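Long-range contacts in hypothetical protein TTHA1785 (Thermus thermophilus, PDB 2EPG), which probably joins RNA ends bearing a 2',3'-cyclic or 3'-phosphate to 5'-hydroxyl ends, using GTP and manganese, as an RtcB-type RNA ligase: residues Y335-N340 and V377-L382; F90-G95 and A283-P288; L217-V222 and P481-K486; E197-R202 and R250-Q255; F82-V87 and H355-T360. All coordinates share one frame; numbering follows the deposited sequence.

Interaction 1. Residues Y335-N340 and V377-L382; sequences YDLAHN and VGQPVL
Leu337 and Leu382 meet at the apolar centre, where CD2 of Leu337 packs against CG of Leu382 at 3.6 Å. CD1 of Leu382 also reaches back to the backbone O of Tyr335. Beside this pair Pro380 lies over one face of the Tyr335 ring: its CD stands almost straight above the ring centre, 4.0 Å from the centroid, a CH-pi contact. The tyrosine ring is brought over the proline because its CG stands anti to the backbone N (chi1 -153°). The side chain of Gln379 crosses the same tyrosine at about a right angle, with CG 3.5 Å from CE2. An alanine in place of Tyr335 would probably leave Pro380 CD and Gln379 CG without the ring they rest on and open a gap there. The strands 335-338 and 380-382 are not hydrogen-bonded to each other; they cross at -63°, so side chains carry the packing. Farther out, Gln379 NE2 bonds the O of Pro380 at 3.1 Å and also the O of Arg361, two acceptors that fix the turn of the amide, whose NE2 also touches Leu337 CD1. At the polar edge NE2 of His339 donates to Leu382 O (3.2 Å, 136° at the hydrogen), with the oxygen in the imidazole plane. His339, a predicted ligand of the second manganese, is hydrogen-bonded through ND1 to His410, the predicted guanylylated histidine.

Interaction 2. Residues F90-G95 and A283-P288; sequences FDPEEG and APIKSP
Ile285 turns its two branches on the 90-95 loop: CD1 lies 4.0 Å from CB of Phe90, and CG2 lies 4.2 Å from CB of Pro92. With CG1 anti to the carbonyl carbon (chi1 -74°) and CG2 anti to the backbone N, the branches diverge, one serving the phenylalanine and the other the proline. The Phe90 ring itself leads away from this contact, so that its methylene rather than its ring meets the isoleucine. Next along the chain, Lys286 stretches out fully extended, and its CE passes 3.7 Å from the backbone O of Pro92 before NZ reaches the carboxylate of Glu93. That salt bridge, NZ to OE1 at 2.7 Å, meets the oxygen on its syn side but 32° out of the carboxylate plane. Glu93 reaches it by a bend at chi2 (-49°), since its CB starts out pointing away from the lysine. Both residues are exposed, so solvent probably weakens the pairing of charges.

Each loop is shaped by its own bonds. Asp91 OD1 accepts from the N of Glu93 at 2.8 Å, an Asx turn that ties down the residue carrying the carboxylate. Across from it, Pro284 to Ser287 form a type I turn in which Pro284 O receives both N and OG of Ser287. Ser287 is also the N-cap of helix 288-321. The contact thus pins the loop between strands 86-90 and 97-98 to the entry of that long helix, beside the pairing of strands 97-98 and 283-284, while Phe344 of strand 332-347 touches both Pro92 and Ile285.

Interaction 3. Residues L217-V222 and P481-K486; sequences LEVQYV and PLIVVK
This is an antiparallel strand pairing, joining strand 216-225 to the C-terminal end of strand 474-486 with the two axes 4.8 Å apart. Leu217 and Val485 form one hydrogen-bonded pair, with Val485 N to Leu217 O at 2.9 Å, and Val219 and Ile483 form the next, with Val219 N to Ile483 O at 3.0 Å. Between them, Glu218 and Val484 make a non-hydrogen-bonded pair in which Glu218 CA comes 3.1 Å from Ile483 O. The ladder is interrupted by a classic beta bulge: Leu482 and Ile483 both face Val219, whose O accepts from both their N atoms, the shorter bond being Leu482 N at 2.8 Å. The register therefore slips by one, and Gln220 faces Pro481.

On the face of Leu217, Val219, Ile483 and Val485, neighbouring side chains lie alongside one another, Leu217 CD2 meeting Val485 CG2 at 3.8 Å; Leu134 and Ala131 of helix 127-137 cover this layer. The other face carries Glu218, whose CG sits between the backbone N and the carbonyl carbon (chi1 51°) and whose carboxylate is thereby laid beside Pro481 CB and Val484 CG2. Gln220 NE2 donates to the anti lone pair of Glu218 OE2 at 2.9 Å, and Thr242 in turn bonds the amide oxygen of Gln220, a second-shell tether for a glutamate predicted to bind GMP. Leu217 and Lys486 belong to the same predicted site. From within the bulge, Leu482 CG abuts the edge of the Tyr221 ring at CD1, 3.6 Å away.

Interaction 4. Residues E197-R202 and R250-Q255; sequences ERAFER and RGLGHQ
Two helices, 197-203 and the start of 250-265, run antiparallel here at 162° with their axes only 7.3 Å apart, a close helix-helix contact with Ala199 and Gly251 at the interface. Ala199 and Leu252 approach to 4.4 Å between CA atoms, and Leu252 CG rests 3.3 Å from the O of Ala199. Gly251 leaves room for Arg202: a CB there would run into Arg202 CG, and the arginine instead passes over the glycine so that Gly251 O lies above one face of its guanidinium. Extended throughout, with CG anti to the backbone N, Arg202 carries its end across to Gln255, where NH2 makes a weak hydrogen bond to OE1 (2.8 Å, 127°). NH1 reaches CD2 of His254 at 3.4 Å, the guanidinium and imidazole planes 64° apart. Gln255 bends at chi2, its CB against Ala199 CB at 3.5 Å, and Gln255 NE2 lies over one face of the Arg198 guanidinium, toward its rim. The same NE2 is held by Asp259. A leucine in place of Arg202 would probably leave Gln255 OE1 without its weak donor and His254 CD2 without its neighbour NH1. Behind the pair, Leu252 packs on Ala300 and Phe303 of helix 288-321, and Phe200 is received by helix 153-162, so helix 197-203 is laid between that helix and helix 250-265.

Interaction 5. Residues F82-V87 and H355-T360; sequences FPIGGV and HRKGAT
Backbone bonds join the two segments: Gly85 N donates to Lys357 O at 2.7 Å, and Lys357 N donates to Gly86 O at 3.1 Å. Gly85 and Gly86 both face Lys357, a G1 beta bulge, at the end of the type II turn from Pro83 to Gly86. Gly358 is fitted to this bend as well, since a CB on it would clash with Ile84 CG2. CA-H...O contacts add to the ladder, among them Val87 CA to His355 O at 3.1 Å.

The polar side-chain bond is that of Lys357. Its chain starts anti to the backbone N (chi1 -169°), bends at chi3, and brings NZ to Phe82 O at 2.6 Å, above the carbonyl plane; Tyr80 O takes the same ammonium.

Apolar contacts lie on both faces. Along the lysine, Phe82 CB lies against Lys357 CE, and Ile84 CG1 lies 4.0 Å from Lys357 CD. On the face of Arg356, Val87 CG2 meets Ala359 CB at 3.7 Å. The Phe82 and His355 rings, their planes 26° apart, are slid so far that they barely overlap.

Strand 86-90 lies between strands 70-73 and 350-357; Val87 and Ala359 share Met73 of the former, and helix 52-60 packs on Phe82 and Pro83.

Interactions 1, 3 and 5 are buried and reach strands near the predicted GMP and manganese sites. Interactions 2 and 4 are only partly buried; 2 lies away from those sites, while the His254 side chain of 4 comes within about 6 Å of that of Asp106. Interactions 1 and 5 touch directly: Asn340 OD1 lies 2.8 Å from Gly358 N, a probable hydrogen bond, and they use the successive strands 332-347 and 350-357. Interaction 2 meets interaction 5 through Phe90 and His355. Chemistry follows place: backbone ladders with bulges build 3 and 5, apolar packing of crossing strands dominates 1, and charged side chains carry the exposed parts of 2 and 4. Helix 288-321 links these two, capped in one and packed upon in the other.

Interaction 1. Residues Y335-N340 and V377-L382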
# COMPACT_ATOMS: atom_id res chain seq x y z
N TYR A 335 -1.88 4.01 -11.60
CA TYR A 335 -1.10 2.98 -10.90
C TYR A 335 -1.92 2.38 -9.76
O TYR A 335 -2.96 2.91 -9.38
CB TYR A 335 0.22 3.53 -10.34
CG TYR A 335 1.27 2.46 -10.22
CD1 TYR A 335 1.66 1.73 -11.34
CD2 TYR A 335 1.87 2.15 -9.01
CE1 TYR A 335 2.62 0.72 -11.25
CE2 TYR A 335 2.83 1.15 -8.91
CZ TYR A 335 3.19 0.44 -10.04
OH TYR A 335 4.14 -0.56 -9.95
N ASP A 336 -1.44 1.27 -9.22
CA ASP A 336 -2.09 0.60 -8.10
C ASP A 336 -0.98 -0.12 -7.33
O ASP A 336 -0.24 -0.92 -7.92
CB ASP A 336 -3.16 -0.38 -8.63
CG ASP A 336 -3.82 -1.22 -7.53
OD1 ASP A 336 -5.06 -1.34 -7.55
OD2 ASP A 336 -3.11 -1.77 -6.66
N LEU A 337 -0.83 0.17 -6.04
CA LEU A 337 0.21 -0.46 -5.24
C LEU A 337 -0.20 -0.69 -3.79
O LEU A 337 -1.07 -0.03 -3.25
CB LEU A 337 1.50 0.37 -5.27
CG LEU A 337 1.62 1.58 -4.32
CD1 LEU A 337 3.00 2.24 -4.47
CD2 LEU A 337 0.51 2.59 -4.62
N ALA A 338 0.47 -1.66 -3.18
CA ALA A 338 0.22 -2.04 -1.80
C ALA A 338 0.93 -1.14 -0.80
O ALA A 338 1.96 -0.55 -1.12
CB ALA A 338 0.69 -3.49 -1.59
N HIS A 339 0.38 -1.06 0.41
CA HIS A 339 0.95 -0.29 1.51
C HIS A 339 1.37 -1.26 2.62
O HIS A 339 2.10 -0.89 3.53
CB HIS A 339 -0.06 0.75 2.04
CG HIS A 339 -0.14 1.99 1.20
ND1 HIS A 339 -0.38 3.24 1.74
CD2 HIS A 339 0.04 2.19 -0.13
CE1 HIS A 339 -0.33 4.15 0.78
NE2 HIS A 339 -0.07 3.54 -0.36
N ASN A 340 0.88 -2.51 2.54
CA ASN A 340 1.25 -3.56 3.50
C ASN A 340 1.51 -4.82 2.68
O ASN A 340 0.60 -5.31 2.02
CB ASN A 340 0.11 -3.89 4.50
CG ASN A 340 -0.19 -2.76 5.46
OD1 ASN A 340 0.71 -2.13 6.01
ND2 ASN A 340 -1.47 -2.52 5.70
N VAL A 377 10.95 7.93 -15.69
CA VAL A 377 10.80 8.80 -14.52
C VAL A 377 10.65 8.10 -13.18
O VAL A 377 10.77 8.74 -12.14
CB VAL A 377 9.59 9.75 -14.69
CG1 VAL A 377 9.74 10.55 -15.97
CG2 VAL A 377 8.29 8.94 -14.70
N GLY A 378 10.42 6.79 -13.20
CA GLY A 378 10.26 6.05 -11.96
C GLY A 378 8.82 5.61 -11.69
O GLY A 378 7.87 6.13 -12.29
N GLN A 379 8.65 4.66 -10.79
CA GLN A 379 7.34 4.12 -10.44
C GLN A 379 6.49 5.14 -9.69
O GLN A 379 6.98 5.88 -8.84
CB GLN A 379 7.53 2.90 -9.52
CG GLN A 379 6.21 2.22 -9.06
CD GLN A 379 6.42 1.48 -7.77
OE1 GLN A 379 7.13 0.47 -7.72
NE2 GLN A 379 5.83 1.99 -6.71
N PRO A 380 5.19 5.20 -10.00
CA PRO A 380 4.34 6.16 -9.28
C PRO A 380 4.22 5.68 -7.82
O PRO A 380 4.22 4.48 -7.54
CB PRO A 380 2.98 6.05 -10.00
CG PRO A 380 3.34 5.56 -11.39
CD PRO A 380 4.46 4.57 -11.12
N VAL A 381 4.14 6.63 -6.89
CA VAL A 381 3.99 6.30 -5.48
C VAL A 381 2.76 7.09 -5.07
O VAL A 381 2.75 8.33 -5.16
CB VAL A 381 5.19 6.77 -4.63
CG1 VAL A 381 4.89 6.57 -3.14
CG2 VAL A 381 6.43 5.98 -5.02
N LEU A 382 1.73 6.38 -4.64
CA LEU A 382 0.46 7.00 -4.28
C LEU A 382 0.40 7.19 -2.77
O LEU A 382 0.43 6.22 -2.01
CB LEU A 382 -0.70 6.11 -4.77
CG LEU A 382 -0.54 5.68 -6.24
CD1 LEU A 382 -1.68 4.75 -6.66
CD2 LEU A 382 -0.50 6.92 -7.12

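Interaction 2. Residues F90-G95 and A283-P288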
# COMPACT_ATOMS: atom_id res chain seq x y z
N PHE A 90 14.77 -9.60 4.48
CA PHE A 90 15.32 -10.82 5.07
C PHE A 90 15.84 -11.76 3.98
O PHE A 90 15.17 -12.00 2.98
CB PHE A 90 14.24 -11.51 5.90
CG PHE A 90 13.94 -10.80 7.20
CD1 PHE A 90 12.99 -9.77 7.25
CD2 PHE A 90 14.62 -11.13 8.37
CE1 PHE A 90 12.73 -9.09 8.44
CE2 PHE A 90 14.37 -10.45 9.56
CZ PHE A 90 13.43 -9.44 9.61
N ASP A 91 17.05 -12.29 4.18
CA ASP A 91 17.66 -13.18 3.20
C ASP A 91 17.43 -14.65 3.52
O ASP A 91 17.95 -15.18 4.51
CB ASP A 91 19.17 -12.92 3.12
CG ASP A 91 19.83 -13.63 1.95
OD1 ASP A 91 19.30 -14.66 1.49
OD2 ASP A 91 20.89 -13.17 1.49
N PRO A 92 16.66 -15.35 2.67
CA PRO A 92 16.36 -16.78 2.87
C PRO A 92 17.61 -17.63 3.02
O PRO A 92 17.65 -18.57 3.81
CB PRO A 92 15.57 -17.16 1.62
CG PRO A 92 15.05 -15.86 1.10
CD PRO A 92 16.20 -14.91 1.35
N GLU A 93 18.64 -17.29 2.24
CA GLU A 93 19.90 -18.03 2.26
C GLU A 93 20.70 -17.83 3.52
O GLU A 93 21.67 -18.55 3.77
CB GLU A 93 20.76 -17.64 1.06
CG GLU A 93 20.17 -18.09 -0.25
CD GLU A 93 19.77 -19.54 -0.19
OE1 GLU A 93 18.57 -19.82 0.03
OE2 GLU A 93 20.66 -20.40 -0.33
N GLU A 94 20.31 -16.84 4.31
CA GLU A 94 21.00 -16.52 5.55
C GLU A 94 20.12 -16.91 6.74
O GLU A 94 20.30 -16.43 7.85
CB GLU A 94 21.27 -15.01 5.57
CG GLU A 94 22.70 -14.58 5.84
CD GLU A 94 23.71 -15.31 4.98
OE1 GLU A 94 23.62 -15.25 3.74
OE2 GLU A 94 24.60 -15.95 5.57
N GLY A 95 19.14 -17.78 6.50
CA GLY A 95 18.25 -18.19 7.56
C GLY A 95 17.23 -17.13 7.92
O GLY A 95 16.77 -17.06 9.07
N ALA A 283 8.77 -16.93 11.55
CA ALA A 283 9.17 -18.29 11.25
C ALA A 283 10.15 -18.25 10.09
O ALA A 283 10.13 -17.31 9.28
CB ALA A 283 7.94 -19.15 10.87
N PRO A 284 11.03 -19.25 9.99
CA PRO A 284 11.98 -19.25 8.89
C PRO A 284 11.23 -19.24 7.57
O PRO A 284 10.24 -19.96 7.40
CB PRO A 284 12.75 -20.56 9.09
CG PRO A 284 12.70 -20.74 10.58
CD PRO A 284 11.29 -20.37 10.92
N ILE A 285 11.69 -18.40 6.66
CA ILE A 285 11.11 -18.29 5.34
C ILE A 285 11.09 -19.69 4.70
O ILE A 285 10.12 -20.07 4.06
CB ILE A 285 11.94 -17.31 4.47
CG1 ILE A 285 11.68 -15.87 4.91
CG2 ILE A 285 11.62 -17.49 2.99
CD1 ILE A 285 12.77 -14.92 4.50
N LYS A 286 12.15 -20.47 4.91
CA LYS A 286 12.22 -21.81 4.32
C LYS A 286 11.54 -22.96 5.07
O LYS A 286 11.65 -24.11 4.65
CB LYS A 286 13.67 -22.20 4.06
CG LYS A 286 14.33 -21.47 2.90
CD LYS A 286 15.77 -21.95 2.79
CE LYS A 286 16.50 -21.35 1.63
NZ LYS A 286 17.90 -21.86 1.61
N SER A 287 10.87 -22.65 6.18
CA SER A 287 10.17 -23.65 6.98
C SER A 287 8.77 -23.87 6.43
O SER A 287 8.23 -23.00 5.73
CB SER A 287 10.02 -23.15 8.42
OG SER A 287 9.05 -22.09 8.46
N PRO A 288 8.15 -25.02 6.74
CA PRO A 288 6.79 -25.30 6.26
C PRO A 288 5.83 -24.18 6.65
O PRO A 288 5.07 -23.70 5.82
CB PRO A 288 6.46 -26.64 6.93
CG PRO A 288 7.78 -27.34 6.87
CD PRO A 288 8.75 -26.24 7.31

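Interaction 3. Residues L217-V222 and P481-K486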
# COMPACT_ATOMS: atom_id res chain seq x y z
N LEU A 217 -13.14 5.82 -1.03
CA LEU A 217 -12.92 6.07 -2.42
C LEU A 217 -13.19 7.56 -2.56
O LEU A 217 -14.11 8.07 -1.93
CB LEU A 217 -13.91 5.24 -3.22
CG LEU A 217 -14.35 5.55 -4.64
CD1 LEU A 217 -15.03 4.32 -5.22
CD2 LEU A 217 -15.29 6.75 -4.65
N GLU A 218 -12.36 8.29 -3.30
CA GLU A 218 -12.65 9.69 -3.48
C GLU A 218 -12.37 10.21 -4.88
O GLU A 218 -11.41 9.79 -5.55
CB GLU A 218 -11.98 10.59 -2.41
CG GLU A 218 -10.51 10.41 -2.15
CD GLU A 218 -9.98 11.41 -1.11
OE1 GLU A 218 -10.60 11.57 -0.03
OE2 GLU A 218 -8.94 12.03 -1.38
N VAL A 219 -13.27 11.07 -5.34
CA VAL A 219 -13.15 11.72 -6.64
C VAL A 219 -12.41 13.00 -6.27
O VAL A 219 -12.83 13.71 -5.35
CB VAL A 219 -14.51 12.08 -7.24
CG1 VAL A 219 -14.31 12.67 -8.64
CG2 VAL A 219 -15.40 10.85 -7.29
N GLN A 220 -11.33 13.29 -6.98
CA GLN A 220 -10.51 14.46 -6.67
C GLN A 220 -10.09 15.16 -7.96
O GLN A 220 -10.45 14.74 -9.08
CB GLN A 220 -9.22 14.01 -5.95
CG GLN A 220 -9.31 12.71 -5.15
CD GLN A 220 -7.98 11.93 -5.06
OE1 GLN A 220 -7.46 11.44 -6.08
NE2 GLN A 220 -7.43 11.82 -3.86
N TYR A 221 -9.34 16.23 -7.80
CA TYR A 221 -8.81 16.93 -8.96
C TYR A 221 -7.36 17.27 -8.63
O TYR A 221 -7.00 17.45 -7.46
CB TYR A 221 -9.64 18.18 -9.32
CG TYR A 221 -9.63 19.31 -8.32
CD1 TYR A 221 -10.57 19.37 -7.28
CD2 TYR A 221 -8.69 20.34 -8.42
CE1 TYR A 221 -10.58 20.43 -6.38
CE2 TYR A 221 -8.69 21.40 -7.52
CZ TYR A 221 -9.64 21.44 -6.51
OH TYR A 221 -9.63 22.49 -5.62
N VAL A 222 -6.52 17.31 -9.65
CA VAL A 222 -5.12 17.64 -9.45
C VAL A 222 -5.08 19.15 -9.22
O VAL A 222 -5.51 19.91 -10.09
CB VAL A 222 -4.30 17.28 -10.71
CG1 VAL A 222 -2.86 17.68 -10.54
CG2 VAL A 222 -4.42 15.78 -10.99
N PRO A 481 -9.61 16.40 -2.67
CA PRO A 481 -10.88 15.67 -2.75
C PRO A 481 -12.12 16.54 -2.99
O PRO A 481 -12.18 17.68 -2.53
CB PRO A 481 -10.95 14.96 -1.41
CG PRO A 481 -10.30 15.94 -0.49
CD PRO A 481 -9.11 16.44 -1.28
N LEU A 482 -13.08 15.98 -3.71
CA LEU A 482 -14.34 16.64 -4.01
C LEU A 482 -15.49 15.82 -3.45
O LEU A 482 -16.46 16.36 -2.92
CB LEU A 482 -14.55 16.77 -5.52
CG LEU A 482 -13.68 17.77 -6.29
CD1 LEU A 482 -13.69 17.41 -7.76
CD2 LEU A 482 -14.21 19.17 -6.06
N ILE A 483 -15.37 14.50 -3.60
CA ILE A 483 -16.38 13.55 -3.13
C ILE A 483 -15.72 12.42 -2.36
O ILE A 483 -14.75 11.83 -2.82
CB ILE A 483 -17.14 12.88 -4.29
CG1 ILE A 483 -17.86 13.92 -5.14
CG2 ILE A 483 -18.14 11.88 -3.72
CD1 ILE A 483 -18.48 13.32 -6.40
N VAL A 484 -16.27 12.12 -1.18
CA VAL A 484 -15.73 11.04 -0.36
C VAL A 484 -16.82 10.00 -0.11
O VAL A 484 -17.90 10.33 0.38
CB VAL A 484 -15.21 11.58 1.00
CG1 VAL A 484 -14.86 10.42 1.91
CG2 VAL A 484 -13.97 12.46 0.80
N VAL A 485 -16.54 8.76 -0.49
CA VAL A 485 -17.46 7.64 -0.30
C VAL A 485 -16.79 6.68 0.69
O VAL A 485 -15.72 6.13 0.40
CB VAL A 485 -17.74 6.90 -1.63
CG1 VAL A 485 -18.64 5.69 -1.38
CG2 VAL A 485 -18.38 7.84 -2.64
N LYS A 486 -17.42 6.50 1.86
CA LYS A 486 -16.88 5.63 2.90
C LYS A 486 -17.59 4.27 2.93
O LYS A 486 -18.77 4.17 2.58
CB LYS A 486 -17.05 6.28 4.27
CG LYS A 486 -17.03 7.79 4.22
CD LYS A 486 -17.47 8.43 5.53
CE LYS A 486 -16.54 8.12 6.70
NZ LYS A 486 -16.95 8.89 7.92

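Interaction 4. Residues E197-R202 and R250-Q255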
# COMPACT_ATOMS: atom_id res chain seq x y z
N GLU A 197 -10.49 -21.84 6.07
CA GLU A 197 -11.89 -21.78 5.67
C GLU A 197 -12.49 -20.49 6.17
O GLU A 197 -13.23 -19.83 5.46
CB GLU A 197 -12.70 -22.93 6.27
CG GLU A 197 -12.22 -24.30 5.95
CD GLU A 197 -13.16 -25.35 6.49
OE1 GLU A 197 -14.29 -25.43 5.97
OE2 GLU A 197 -12.78 -26.07 7.43
N ARG A 198 -12.17 -20.16 7.41
CA ARG A 198 -12.68 -18.96 8.04
C ARG A 198 -12.28 -17.70 7.26
O ARG A 198 -13.11 -16.81 7.04
CB ARG A 198 -12.18 -18.88 9.47
CG ARG A 198 -12.59 -17.65 10.21
CD ARG A 198 -12.11 -17.73 11.64
NE ARG A 198 -12.46 -16.54 12.41
CZ ARG A 198 -12.33 -16.45 13.73
NH1 ARG A 198 -12.66 -15.33 14.36
NH2 ARG A 198 -11.88 -17.50 14.42
N ALA A 199 -11.02 -17.62 6.85
CA ALA A 199 -10.56 -16.46 6.09
C ALA A 199 -11.26 -16.41 4.75
O ALA A 199 -11.72 -15.37 4.30
CB ALA A 199 -9.05 -16.52 5.90
N PHE A 200 -11.36 -17.56 4.10
CA PHE A 200 -12.00 -17.64 2.80
C PHE A 200 -13.46 -17.17 2.80
O PHE A 200 -13.83 -16.33 1.98
CB PHE A 200 -11.92 -19.07 2.28
CG PHE A 200 -12.48 -19.23 0.90
CD1 PHE A 200 -13.85 -19.14 0.68
CD2 PHE A 200 -11.62 -19.44 -0.18
CE1 PHE A 200 -14.37 -19.26 -0.60
CE2 PHE A 200 -12.13 -19.56 -1.47
CZ PHE A 200 -13.50 -19.47 -1.68
N GLU A 201 -14.27 -17.71 3.70
CA GLU A 201 -15.68 -17.34 3.78
C GLU A 201 -15.88 -15.92 4.30
O GLU A 201 -16.83 -15.24 3.93
CB GLU A 201 -16.44 -18.31 4.70
CG GLU A 201 -16.52 -19.75 4.20
CD GLU A 201 -17.18 -20.69 5.20
OE1 GLU A 201 -17.26 -21.91 4.91
OE2 GLU A 201 -17.62 -20.22 6.28
N ARG A 202 -14.97 -15.47 5.17
CA ARG A 202 -15.06 -14.14 5.76
C ARG A 202 -14.83 -13.02 4.75
O ARG A 202 -15.44 -11.96 4.85
CB ARG A 202 -14.06 -14.03 6.90
CG ARG A 202 -14.03 -12.69 7.59
CD ARG A 202 -13.02 -12.70 8.73
NE ARG A 202 -12.79 -11.36 9.26
CZ ARG A 202 -11.83 -11.04 10.12
NH1 ARG A 202 -11.70 -9.79 10.54
NH2 ARG A 202 -11.00 -11.98 10.56
N ARG A 250 -9.77 -6.98 3.02
CA ARG A 250 -10.94 -7.05 3.88
C ARG A 250 -10.81 -8.08 5.02
O ARG A 250 -9.79 -8.13 5.70
CB ARG A 250 -12.15 -7.34 2.99
CG ARG A 250 -12.26 -6.34 1.85
CD ARG A 250 -12.84 -4.98 2.28
NE ARG A 250 -14.30 -5.02 2.36
CZ ARG A 250 -15.00 -5.20 3.48
NH1 ARG A 250 -16.33 -5.24 3.44
NH2 ARG A 250 -14.37 -5.29 4.65
N GLY A 251 -11.83 -8.89 5.25
CA GLY A 251 -11.72 -9.84 6.34
C GLY A 251 -10.78 -11.02 6.10
O GLY A 251 -10.25 -11.61 7.05
N LEU A 252 -10.58 -11.35 4.83
CA LEU A 252 -9.74 -12.47 4.45
C LEU A 252 -8.27 -12.27 4.87
O LEU A 252 -7.67 -13.16 5.49
CB LEU A 252 -9.87 -12.66 2.94
CG LEU A 252 -9.46 -13.96 2.27
CD1 LEU A 252 -10.23 -14.09 0.97
CD2 LEU A 252 -7.98 -13.97 2.03
N GLY A 253 -7.72 -11.10 4.57
CA GLY A 253 -6.33 -10.84 4.93
C GLY A 253 -6.12 -10.75 6.42
O GLY A 253 -5.12 -11.22 6.96
N HIS A 254 -7.07 -10.13 7.10
CA HIS A 254 -6.98 -9.98 8.54
C HIS A 254 -6.94 -11.37 9.19
O HIS A 254 -6.10 -11.64 10.05
CB HIS A 254 -8.20 -9.20 9.05
CG HIS A 254 -8.11 -8.78 10.48
ND1 HIS A 254 -7.61 -7.56 10.86
CD2 HIS A 254 -8.47 -9.42 11.62
CE1 HIS A 254 -7.66 -7.45 12.18
NE2 HIS A 254 -8.18 -8.57 12.66
N GLN A 255 -7.83 -12.26 8.76
CA GLN A 255 -7.90 -13.61 9.30
C GLN A 255 -6.62 -14.38 9.04
O GLN A 255 -6.11 -15.04 9.93
CB GLN A 255 -9.10 -14.37 8.71
CG GLN A 255 -9.44 -15.68 9.44
CD GLN A 255 -9.71 -15.45 10.91
OE1 GLN A 255 -10.57 -14.66 11.26
NE2 GLN A 255 -8.97 -16.13 11.77

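Interaction 5. Residues F82-V87 and H355-T360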
# COMPACT_ATOMS: atom_id res chain seq x y z
N PHE A 82 6.37 -5.02 14.51
CA PHE A 82 7.13 -4.13 13.64
C PHE A 82 6.46 -2.77 13.71
O PHE A 82 5.24 -2.69 13.95
CB PHE A 82 7.07 -4.59 12.17
CG PHE A 82 7.94 -5.78 11.85
CD1 PHE A 82 7.83 -6.96 12.57
CD2 PHE A 82 8.86 -5.71 10.81
CE1 PHE A 82 8.63 -8.06 12.25
CE2 PHE A 82 9.66 -6.81 10.48
CZ PHE A 82 9.55 -7.98 11.20
N PRO A 83 7.22 -1.67 13.53
CA PRO A 83 6.56 -0.36 13.58
C PRO A 83 5.83 -0.10 12.27
O PRO A 83 6.15 -0.69 11.24
CB PRO A 83 7.72 0.61 13.78
CG PRO A 83 8.84 -0.08 13.02
CD PRO A 83 8.68 -1.51 13.49
N ILE A 84 4.81 0.76 12.31
CA ILE A 84 4.10 1.11 11.09
C ILE A 84 5.05 2.08 10.41
O ILE A 84 5.63 2.95 11.07
CB ILE A 84 2.75 1.77 11.40
CG1 ILE A 84 1.87 0.76 12.15
CG2 ILE A 84 2.08 2.22 10.09
CD1 ILE A 84 0.52 1.29 12.61
N GLY A 85 5.23 1.90 9.11
CA GLY A 85 6.16 2.73 8.36
C GLY A 85 7.48 1.97 8.21
O GLY A 85 8.46 2.51 7.72
N GLY A 86 7.50 0.71 8.62
CA GLY A 86 8.74 -0.05 8.54
C GLY A 86 8.98 -0.86 7.27
O GLY A 86 8.06 -1.29 6.60
N VAL A 87 10.26 -1.04 6.96
CA VAL A 87 10.71 -1.81 5.80
C VAL A 87 11.82 -2.69 6.35
O VAL A 87 12.77 -2.19 6.99
CB VAL A 87 11.27 -0.89 4.69
CG1 VAL A 87 11.91 -1.72 3.57
CG2 VAL A 87 10.15 -0.02 4.12
N HIS A 355 9.67 -6.93 3.83
CA HIS A 355 8.46 -6.68 4.60
C HIS A 355 8.24 -5.17 4.58
O HIS A 355 9.16 -4.38 4.87
CB HIS A 355 8.62 -7.09 6.08
CG HIS A 355 8.72 -8.57 6.33
ND1 HIS A 355 9.85 -9.30 6.05
CD2 HIS A 355 7.83 -9.44 6.87
CE1 HIS A 355 9.67 -10.55 6.43
NE2 HIS A 355 8.45 -10.66 6.93
N ARG A 356 7.02 -4.78 4.24
CA ARG A 356 6.67 -3.37 4.20
C ARG A 356 5.32 -3.23 4.85
O ARG A 356 4.34 -3.75 4.34
CB ARG A 356 6.59 -2.85 2.75
CG ARG A 356 7.92 -2.84 1.96
CD ARG A 356 7.81 -1.97 0.68
NE ARG A 356 9.05 -1.94 -0.10
CZ ARG A 356 9.38 -2.83 -1.03
NH1 ARG A 356 10.53 -2.71 -1.67
NH2 ARG A 356 8.57 -3.84 -1.33
N LYS A 357 5.28 -2.56 5.99
CA LYS A 357 4.03 -2.33 6.69
C LYS A 357 3.88 -0.83 6.73
O LYS A 357 4.68 -0.15 7.38
CB LYS A 357 4.06 -2.86 8.13
CG LYS A 357 2.67 -2.86 8.77
CD LYS A 357 2.66 -2.72 10.29
CE LYS A 357 3.58 -3.68 10.98
NZ LYS A 357 3.36 -3.73 12.45
N GLY A 358 2.87 -0.31 6.05
CA GLY A 358 2.67 1.13 6.01
C GLY A 358 3.82 1.82 5.30
O GLY A 358 4.34 2.84 5.76
N ALA A 359 4.24 1.24 4.19
CA ALA A 359 5.32 1.79 3.38
C ALA A 359 5.08 1.20 2.01
O ALA A 359 4.41 0.17 1.88
CB ALA A 359 6.68 1.36 3.92
N THR A 360 5.61 1.86 0.99
CA THR A 360 5.40 1.43 -0.38
C THR A 360 6.63 1.00 -1.11
O THR A 360 7.74 1.38 -0.75
CB THR A 360 4.80 2.59 -1.23
OG1 THR A 360 5.64 3.75 -1.09
CG2 THR A 360 3.39 2.92 -0.78